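PDB 6LRF: Alr4995 protein from Nostoc sp., which is a bifunctional enzyme with arginine dihydrolase and ornithine cyclodeaminase activities, which probably together convert arginine through ornithine to proline. Local coordinates for residues Ile371-Ser383 and Arg555-His567. Numbering follows the deposited sequence.
Sequences IQDGVAPDDFYVS and RHHLKVINTIRRH
Ala376 O is gripped by two donors, Asn562 ND2 at 2.9 Å and a water. The Asn562 bond reaches this carbonyl from above its plane. On the same amide, OD1 of Asn562 takes Ala376 N at 2.9 Å, in the plane of the Asn562 amide carbonyl and on a lone pair of OD1. The buried Asn562 side chain thus closes a ring of two bonds with one loop residue, which fixes the turn of its amide. CG of Asn562 stands anti to the backbone N (chi1 -163°), which carries the amide up to the loop. With an alanine here, Ala376 N and Ala376 O are both likely to lose their direct partner on the helix. Phe380 lies alongside, with CE1 3.7 Å from Asn562 CB. Its ring carries Ala376 CB over one face and meets Leu558 O at its edge. Val382 CG2 packs on Leu558 CB and Arg555 CG. Asp379 OD1 forms a salt bridge to Arg555 NH2 at 3.4 Å, with weak hydrogen-bond geometry. Near the other end, Arg565 NE gives Gly374 O a nearly straight bond of 3.0 Å, while its NH1 bonds Pro605 O. Val375 CG1 rests 3.8 Å from Arg566 CB. Here an irregular loop with two type II turns, following strand 366-369, docks along helix 554-567, joining the LOR/SDH conserved region to the Rossmann-fold region.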
ATOM      1  N   ILE B 371     -28.082  38.966   5.291  1.00 26.19           N
ATOM      2  CA  ILE B 371     -29.445  39.338   4.904  1.00 29.15           C
ATOM      3  C   ILE B 371     -30.379  38.133   4.756  1.00 32.36           C
ATOM      4  O   ILE B 371     -31.595  38.269   4.806  1.00 36.51           O
ATOM      5  CB  ILE B 371     -29.473  40.147   3.589  1.00 34.90           C
ATOM      6  CG1 ILE B 371     -28.765  39.400   2.459  1.00 29.69           C
ATOM      7  CG2 ILE B 371     -28.877  41.551   3.793  1.00 27.34           C
ATOM      8  CD1 ILE B 371     -28.511  40.270   1.265  1.00 38.81           C
ATOM      9  N   GLN B 372     -29.800  36.953   4.591  1.00 33.33           N
ATOM     10  CA  GLN B 372     -30.556  35.719   4.391  1.00 29.63           C
ATOM     11  C   GLN B 372     -30.041  34.681   5.389  1.00 31.48           C
ATOM     12  O   GLN B 372     -28.840  34.394   5.401  1.00 25.01           O
ATOM     13  CB  GLN B 372     -30.387  35.251   2.944  1.00 29.85           C
ATOM     14  CG  GLN B 372     -31.100  33.993   2.564  1.00 36.09           C
ATOM     15  CD  GLN B 372     -30.879  33.645   1.100  1.00 39.98           C
ATOM     16  OE1 GLN B 372     -30.323  34.443   0.330  1.00 40.23           O
ATOM     17  NE2 GLN B 372     -31.303  32.444   0.706  1.00 45.27           N
ATOM     18  N   ASP B 373     -30.918  34.166   6.256  1.00 28.45           N
ATOM     19  CA  ASP B 373     -30.530  33.149   7.242  1.00 29.72           C
ATOM     20  C   ASP B 373     -29.608  32.072   6.649  1.00 24.24           C
ATOM     21  O   ASP B 373     -29.919  31.508   5.608  1.00 19.96           O
ATOM     22  CB  ASP B 373     -31.768  32.459   7.821  1.00 33.34           C
ATOM     23  CG  ASP B 373     -32.349  33.189   9.006  1.00 37.45           C
ATOM     24  OD1 ASP B 373     -31.933  34.338   9.286  1.00 35.84           O
ATOM     25  OD2 ASP B 373     -33.242  32.601   9.652  1.00 42.38           O
ATOM     26  N   GLY B 374     -28.483  31.797   7.309  1.00 21.38           N
ATOM     27  CA  GLY B 374     -27.586  30.735   6.868  1.00 22.89           C
ATOM     28  C   GLY B 374     -26.785  31.052   5.611  1.00 23.92           C
ATOM     29  O   GLY B 374     -26.309  30.149   4.942  1.00 19.13           O
ATOM     30  N   VAL B 375     -26.638  32.337   5.288  1.00 22.32           N
ATOM     31  CA  VAL B 375     -25.862  32.758   4.117  1.00 19.49           C
ATOM     32  C   VAL B 375     -24.977  33.922   4.549  1.00 20.96           C
ATOM     33  O   VAL B 375     -25.461  34.869   5.142  1.00 19.93           O
ATOM     34  CB  VAL B 375     -26.777  33.176   2.937  1.00 24.90           C
ATOM     35  CG1 VAL B 375     -25.964  33.774   1.787  1.00 20.84           C
ATOM     36  CG2 VAL B 375     -27.612  31.989   2.438  1.00 20.23           C
ATOM     37  N   ALA B 376     -23.673  33.846   4.296  1.00 21.31           N
ATOM     38  CA  ALA B 376     -22.775  34.947   4.660  1.00 19.77           C
ATOM     39  C   ALA B 376     -22.766  35.967   3.524  1.00 19.40           C
ATOM     40  O   ALA B 376     -23.052  35.609   2.377  1.00 18.99           O
ATOM     41  CB  ALA B 376     -21.369  34.433   4.943  1.00 16.50           C
ATOM     42  N   PRO B 377     -22.486  37.244   3.841  1.00 19.02           N
ATOM     43  CA  PRO B 377     -22.329  38.251   2.784  1.00 21.59           C
ATOM     44  C   PRO B 377     -21.143  37.919   1.934  1.00 21.90           C
ATOM     45  O   PRO B 377     -20.237  37.224   2.398  1.00 20.41           O
ATOM     46  CB  PRO B 377     -22.092  39.560   3.549  1.00 22.96           C
ATOM     47  CG  PRO B 377     -21.609  39.121   4.902  1.00 20.13           C
ATOM     48  CD  PRO B 377     -22.340  37.834   5.181  1.00 18.30           C
ATOM     49  N   ASP B 378     -21.141  38.418   0.705  1.00 22.97           N
ATOM     50  CA  ASP B 378     -20.087  38.093  -0.233  1.00 24.47           C
ATOM     51  C   ASP B 378     -18.732  38.571   0.277  1.00 22.82           C
ATOM     52  O   ASP B 378     -18.632  39.616   0.914  1.00 26.19           O
ATOM     53  CB  ASP B 378     -20.395  38.703  -1.595  1.00 29.71           C
ATOM     54  CG  ASP B 378     -19.769  37.922  -2.722  1.00 45.76           C
ATOM     55  OD1 ASP B 378     -20.336  36.865  -3.103  1.00 48.49           O
ATOM     56  OD2 ASP B 378     -18.707  38.360  -3.216  1.00 48.81           O
ATOM     57  N   ASP B 379     -17.702  37.785  -0.012  1.00 22.40           N
ATOM     58  CA  ASP B 379     -16.328  38.053   0.404  1.00 20.49           C
ATOM     59  C   ASP B 379     -16.120  37.930   1.915  1.00 21.69           C
ATOM     60  O   ASP B 379     -15.188  38.515   2.462  1.00 20.46           O
ATOM     61  CB  ASP B 379     -15.871  39.439  -0.071  1.00 25.58           C
ATOM     62  CG  ASP B 379     -14.360  39.606  -0.012  1.00 28.99           C
ATOM     63  OD1 ASP B 379     -13.634  38.613  -0.270  1.00 31.43           O
ATOM     64  OD2 ASP B 379     -13.906  40.721   0.318  1.00 32.85           O
ATOM     65  N   PHE B 380     -16.957  37.139   2.590  1.00 24.04           N
ATOM     66  CA  PHE B 380     -16.748  36.894   4.020  1.00 19.19           C
ATOM     67  C   PHE B 380     -15.372  36.279   4.256  1.00 19.32           C
ATOM     68  O   PHE B 380     -14.882  35.472   3.459  1.00 19.30           O
ATOM     69  CB  PHE B 380     -17.850  35.990   4.601  1.00 18.39           C
ATOM     70  CG  PHE B 380     -17.866  34.600   4.033  1.00 17.31           C
ATOM     71  CD1 PHE B 380     -18.398  34.362   2.780  1.00 17.97           C
ATOM     72  CD2 PHE B 380     -17.361  33.530   4.764  1.00 24.13           C
ATOM     73  CE1 PHE B 380     -18.412  33.091   2.245  1.00 19.01           C
ATOM     74  CE2 PHE B 380     -17.383  32.237   4.244  1.00 20.62           C
ATOM     75  CZ  PHE B 380     -17.909  32.022   2.984  1.00 21.46           C
ATOM     76  N   TYR B 381     -14.729  36.687   5.341  1.00 19.78           N
ATOM     77  CA  TYR B 381     -13.460  36.108   5.696  1.00 22.21           C
ATOM     78  C   TYR B 381     -13.693  34.688   6.228  1.00 22.19           C
ATOM     79  O   TYR B 381     -14.681  34.422   6.933  1.00 17.77           O
ATOM     80  CB  TYR B 381     -12.741  36.981   6.715  1.00 19.28           C
ATOM     81  CG  TYR B 381     -11.551  36.314   7.365  1.00 19.26           C
ATOM     82  CD1 TYR B 381     -10.298  36.309   6.761  1.00 22.63           C
ATOM     83  CD2 TYR B 381     -11.680  35.722   8.615  1.00 26.70           C
ATOM     84  CE1 TYR B 381      -9.188  35.690   7.387  1.00 25.65           C
ATOM     85  CE2 TYR B 381     -10.599  35.104   9.239  1.00 29.72           C
ATOM     86  CZ  TYR B 381      -9.366  35.080   8.626  1.00 28.19           C
ATOM     87  OH  TYR B 381      -8.323  34.463   9.300  1.00 30.95           O
ATOM     88  N   VAL B 382     -12.792  33.780   5.863  1.00 19.63           N
ATOM     89  CA  VAL B 382     -12.893  32.384   6.279  1.00 20.62           C
ATOM     90  C   VAL B 382     -11.966  32.082   7.447  1.00 19.75           C
ATOM     91  O   VAL B 382     -10.755  32.198   7.330  1.00 18.16           O
ATOM     92  CB  VAL B 382     -12.575  31.431   5.116  1.00 20.13           C
ATOM     93  CG1 VAL B 382     -12.695  29.954   5.579  1.00 19.46           C
ATOM     94  CG2 VAL B 382     -13.521  31.696   3.958  1.00 19.80           C
ATOM     95  N   SER B 383     -12.540  31.669   8.572  1.00 20.07           N
ATOM     96  CA  SER B 383     -11.756  31.445   9.783  1.00 19.70           C
ATOM     97  C   SER B 383     -10.877  30.201   9.691  1.00 21.68           C
ATOM     98  O   SER B 383     -11.114  29.294   8.885  1.00 18.71           O
ATOM     99  CB  SER B 383     -12.670  31.337  10.995  1.00 20.37           C
ATOM    100  OG  SER B 383     -13.560  30.256  10.793  1.00 26.24           O
ATOM    101  N   ARG B 555     -10.905  29.056   0.955  1.00 24.90           N
ATOM    102  CA  ARG B 555     -11.709  30.191   0.512  1.00 26.46           C
ATOM    103  C   ARG B 555     -12.569  29.858  -0.719  1.00 24.86           C
ATOM    104  O   ARG B 555     -13.779  30.102  -0.717  1.00 25.45           O
ATOM    105  CB  ARG B 555     -10.800  31.409   0.231  1.00 27.26           C
ATOM    106  CG  ARG B 555     -10.280  32.112   1.508  1.00 27.80           C
ATOM    107  CD  ARG B 555      -9.357  33.289   1.177  1.00 27.17           C
ATOM    108  NE  ARG B 555     -10.014  34.296   0.342  1.00 25.60           N
ATOM    109  CZ  ARG B 555     -10.700  35.328   0.825  1.00 31.64           C
ATOM    110  NH1 ARG B 555     -10.821  35.491   2.139  1.00 25.70           N
ATOM    111  NH2 ARG B 555     -11.258  36.208   0.004  1.00 30.55           N
ATOM    112  N   HIS B 556     -11.959  29.293  -1.761  1.00 21.61           N
ATOM    113  CA  HIS B 556     -12.703  28.910  -2.951  1.00 22.51           C
ATOM    114  C   HIS B 556     -13.788  27.884  -2.616  1.00 24.59           C
ATOM    115  O   HIS B 556     -14.898  27.932  -3.158  1.00 22.72           O
ATOM    116  CB  HIS B 556     -11.763  28.347  -4.028  1.00 30.33           C
ATOM    117  CG  HIS B 556     -11.009  29.399  -4.788  1.00 36.16           C
ATOM    118  ND1 HIS B 556     -10.297  29.123  -5.938  1.00 43.00           N
ATOM    119  CD2 HIS B 556     -10.854  30.727  -4.562  1.00 37.18           C
ATOM    120  CE1 HIS B 556      -9.745  30.235  -6.389  1.00 41.46           C
ATOM    121  NE2 HIS B 556     -10.071  31.224  -5.578  1.00 39.27           N
ATOM    122  N   HIS B 557     -13.457  26.955  -1.724  1.00 25.06           N
ATOM    123  CA  HIS B 557     -14.381  25.890  -1.323  1.00 24.44           C
ATOM    124  C   HIS B 557     -15.610  26.417  -0.568  1.00 23.28           C
ATOM    125  O   HIS B 557     -16.754  26.106  -0.909  1.00 22.06           O
ATOM    126  CB  HIS B 557     -13.636  24.884  -0.459  1.00 25.15           C
ATOM    127  CG  HIS B 557     -14.291  23.541  -0.394  1.00 31.92           C
ATOM    128  ND1 HIS B 557     -14.343  22.680  -1.476  1.00 35.79           N
ATOM    129  CD2 HIS B 557     -14.919  22.908   0.625  1.00 30.51           C
ATOM    130  CE1 HIS B 557     -14.970  21.572  -1.122  1.00 31.56           C
ATOM    131  NE2 HIS B 557     -15.331  21.684   0.145  1.00 30.25           N
ATOM    132  N   LEU B 558     -15.353  27.210   0.467  1.00 21.60           N
ATOM    133  CA  LEU B 558     -16.401  27.855   1.253  1.00 21.84           C
ATOM    134  C   LEU B 558     -17.214  28.841   0.417  1.00 25.24           C
ATOM    135  O   LEU B 558     -18.430  28.954   0.611  1.00 21.16           O
ATOM    136  CB  LEU B 558     -15.790  28.579   2.459  1.00 21.41           C
ATOM    137  CG  LEU B 558     -15.754  27.774   3.757  1.00 29.70           C
ATOM    138  CD1 LEU B 558     -17.178  27.600   4.302  1.00 25.89           C
ATOM    139  CD2 LEU B 558     -15.092  26.419   3.535  1.00 30.04           C
ATOM    140  N   LYS B 559     -16.550  29.553  -0.501  1.00 18.40           N
ATOM    141  CA  LYS B 559     -17.265  30.461  -1.402  1.00 20.62           C
ATOM    142  C   LYS B 559     -18.306  29.722  -2.206  1.00 21.56           C
ATOM    143  O   LYS B 559     -19.427  30.197  -2.381  1.00 22.74           O
ATOM    144  CB  LYS B 559     -16.308  31.172  -2.366  1.00 23.31           C
ATOM    145  CG  LYS B 559     -17.024  31.835  -3.531  1.00 27.04           C
ATOM    146  CD  LYS B 559     -16.130  32.831  -4.270  1.00 34.21           C
ATOM    147  CE  LYS B 559     -16.956  33.710  -5.206  1.00 38.91           C
ATOM    148  NZ  LYS B 559     -16.217  34.945  -5.611  1.00 41.29           N
ATOM    149  N   VAL B 560     -17.933  28.556  -2.720  1.00 19.13           N
ATOM    150  CA  VAL B 560     -18.859  27.787  -3.527  1.00 17.66           C
ATOM    151  C   VAL B 560     -20.050  27.341  -2.686  1.00 21.65           C
ATOM    152  O   VAL B 560     -21.196  27.410  -3.130  1.00 19.96           O
ATOM    153  CB  VAL B 560     -18.169  26.553  -4.161  1.00 26.44           C
ATOM    154  CG1 VAL B 560     -19.207  25.561  -4.699  1.00 22.76           C
ATOM    155  CG2 VAL B 560     -17.199  26.996  -5.260  1.00 29.14           C
ATOM    156  N   ILE B 561     -19.778  26.888  -1.465  1.00 21.29           N
ATOM    157  CA  ILE B 561     -20.845  26.396  -0.603  1.00 17.93           C
ATOM    158  C   ILE B 561     -21.797  27.534  -0.274  1.00 20.32           C
ATOM    159  O   ILE B 561     -23.016  27.400  -0.424  1.00 19.69           O
ATOM    160  CB  ILE B 561     -20.287  25.766   0.678  1.00 19.18           C
ATOM    161  CG1 ILE B 561     -19.583  24.442   0.311  1.00 17.74           C
ATOM    162  CG2 ILE B 561     -21.414  25.541   1.698  1.00 19.19           C
ATOM    163  CD1 ILE B 561     -18.837  23.781   1.470  1.00 21.23           C
ATOM    164  N   ASN B 562     -21.238  28.664   0.143  1.00 18.95           N
ATOM    165  CA  ASN B 562     -22.044  29.849   0.425  1.00 21.42           C
ATOM    166  C   ASN B 562     -22.875  30.333  -0.774  1.00 20.18           C
ATOM    167  O   ASN B 562     -24.026  30.735  -0.633  1.00 23.54           O
ATOM    168  CB  ASN B 562     -21.145  30.992   0.903  1.00 17.71           C
ATOM    169  CG  ASN B 562     -21.934  32.072   1.577  1.00 22.66           C
ATOM    170  OD1 ASN B 562     -22.584  31.814   2.591  1.00 20.27           O
ATOM    171  ND2 ASN B 562     -21.902  33.289   1.021  1.00 18.72           N
ATOM    172  N   THR B 563     -22.290  30.294  -1.961  1.00 21.96           N
ATOM    173  CA  THR B 563     -22.991  30.747  -3.160  1.00 20.27           C
ATOM    174  C   THR B 563     -24.185  29.848  -3.492  1.00 22.27           C
ATOM    175  O   THR B 563     -25.273  30.333  -3.824  1.00 24.45           O
ATOM    176  CB  THR B 563     -22.011  30.819  -4.355  1.00 22.61           C
ATOM    177  OG1 THR B 563     -20.980  31.763  -4.049  1.00 22.82           O
ATOM    178  CG2 THR B 563     -22.715  31.249  -5.624  1.00 25.18           C
ATOM    179  N   ILE B 564     -23.998  28.534  -3.409  1.00 20.66           N
ATOM    180  CA  ILE B 564     -25.111  27.621  -3.679  1.00 21.16           C
ATOM    181  C   ILE B 564     -26.203  27.786  -2.610  1.00 20.44           C
ATOM    182  O   ILE B 564     -27.385  27.805  -2.936  1.00 21.10           O
ATOM    183  CB  ILE B 564     -24.649  26.138  -3.751  1.00 22.32           C
ATOM    184  CG1 ILE B 564     -23.519  25.971  -4.781  1.00 22.59           C
ATOM    185  CG2 ILE B 564     -25.814  25.228  -4.146  1.00 23.64           C
ATOM    186  CD1 ILE B 564     -23.867  26.499  -6.179  1.00 30.27           C
ATOM    187  N   ARG B 565     -25.811  27.932  -1.342  1.00 20.12           N
ATOM    188  CA  ARG B 565     -26.790  28.167  -0.286  1.00 20.62           C
ATOM    189  C   ARG B 565     -27.560  29.469  -0.583  1.00 22.95           C
ATOM    190  O   ARG B 565     -28.774  29.532  -0.377  1.00 24.52           O
ATOM    191  CB  ARG B 565     -26.126  28.203   1.097  1.00 16.91           C
ATOM    192  CG  ARG B 565     -25.557  26.837   1.560  1.00 20.34           C
ATOM    193  CD  ARG B 565     -24.962  26.917   2.970  1.00 18.51           C
ATOM    194  NE  ARG B 565     -25.982  27.292   3.952  1.00 25.92           N
ATOM    195  CZ  ARG B 565     -26.775  26.424   4.575  1.00 25.87           C
ATOM    196  NH1 ARG B 565     -26.646  25.118   4.346  1.00 19.12           N
ATOM    197  NH2 ARG B 565     -27.695  26.858   5.429  1.00 24.16           N
ATOM    198  N   ARG B 566     -26.879  30.481  -1.121  1.00 22.02           N
ATOM    199  CA  ARG B 566     -27.565  31.729  -1.441  1.00 24.26           C
ATOM    200  C   ARG B 566     -28.622  31.543  -2.520  1.00 25.93           C
ATOM    201  O   ARG B 566     -29.736  32.034  -2.386  1.00 25.26           O
ATOM    202  CB  ARG B 566     -26.589  32.813  -1.882  1.00 27.61           C
ATOM    203  CG  ARG B 566     -27.310  34.146  -2.120  1.00 25.66           C
ATOM    204  CD  ARG B 566     -26.349  35.295  -2.292  1.00 25.70           C
ATOM    205  NE  ARG B 566     -25.544  35.128  -3.499  1.00 34.70           N
ATOM    206  CZ  ARG B 566     -24.227  34.935  -3.493  1.00 40.83           C
ATOM    207  NH1 ARG B 566     -23.567  34.894  -2.336  1.00 36.73           N
ATOM    208  NH2 ARG B 566     -23.567  34.786  -4.642  1.00 40.56           N
ATOM    209  N   HIS B 567     -28.276  30.830  -3.585  1.00 27.81           N
ATOM    210  CA  HIS B 567     -29.224  30.565  -4.673  1.00 28.82           C
ATOM    211  C   HIS B 567     -30.305  29.567  -4.257  1.00 28.19           C
ATOM    212  O   HIS B 567     -31.405  29.581  -4.810  1.00 28.93           O
ATOM    213  CB  HIS B 567     -28.484  30.052  -5.906  1.00 25.08           C
ATOM    214  CG  HIS B 567     -27.761  31.126  -6.648  1.00 36.32           C
ATOM    215  ND1 HIS B 567     -28.233  31.661  -7.829  1.00 35.33           N
ATOM    216  CD2 HIS B 567     -26.614  31.787  -6.366  1.00 33.28           C
ATOM    217  CE1 HIS B 567     -27.397  32.593  -8.250  1.00 38.88           C
ATOM    218  NE2 HIS B 567     -26.408  32.692  -7.379  1.00 38.50           N
TER
HETATM  219  O   HOH W   1     -23.876  36.143  -0.202  1.00 30.97           O
HETATM  220  O   HOH W   2     -12.356  37.867   3.030  1.00 22.39           O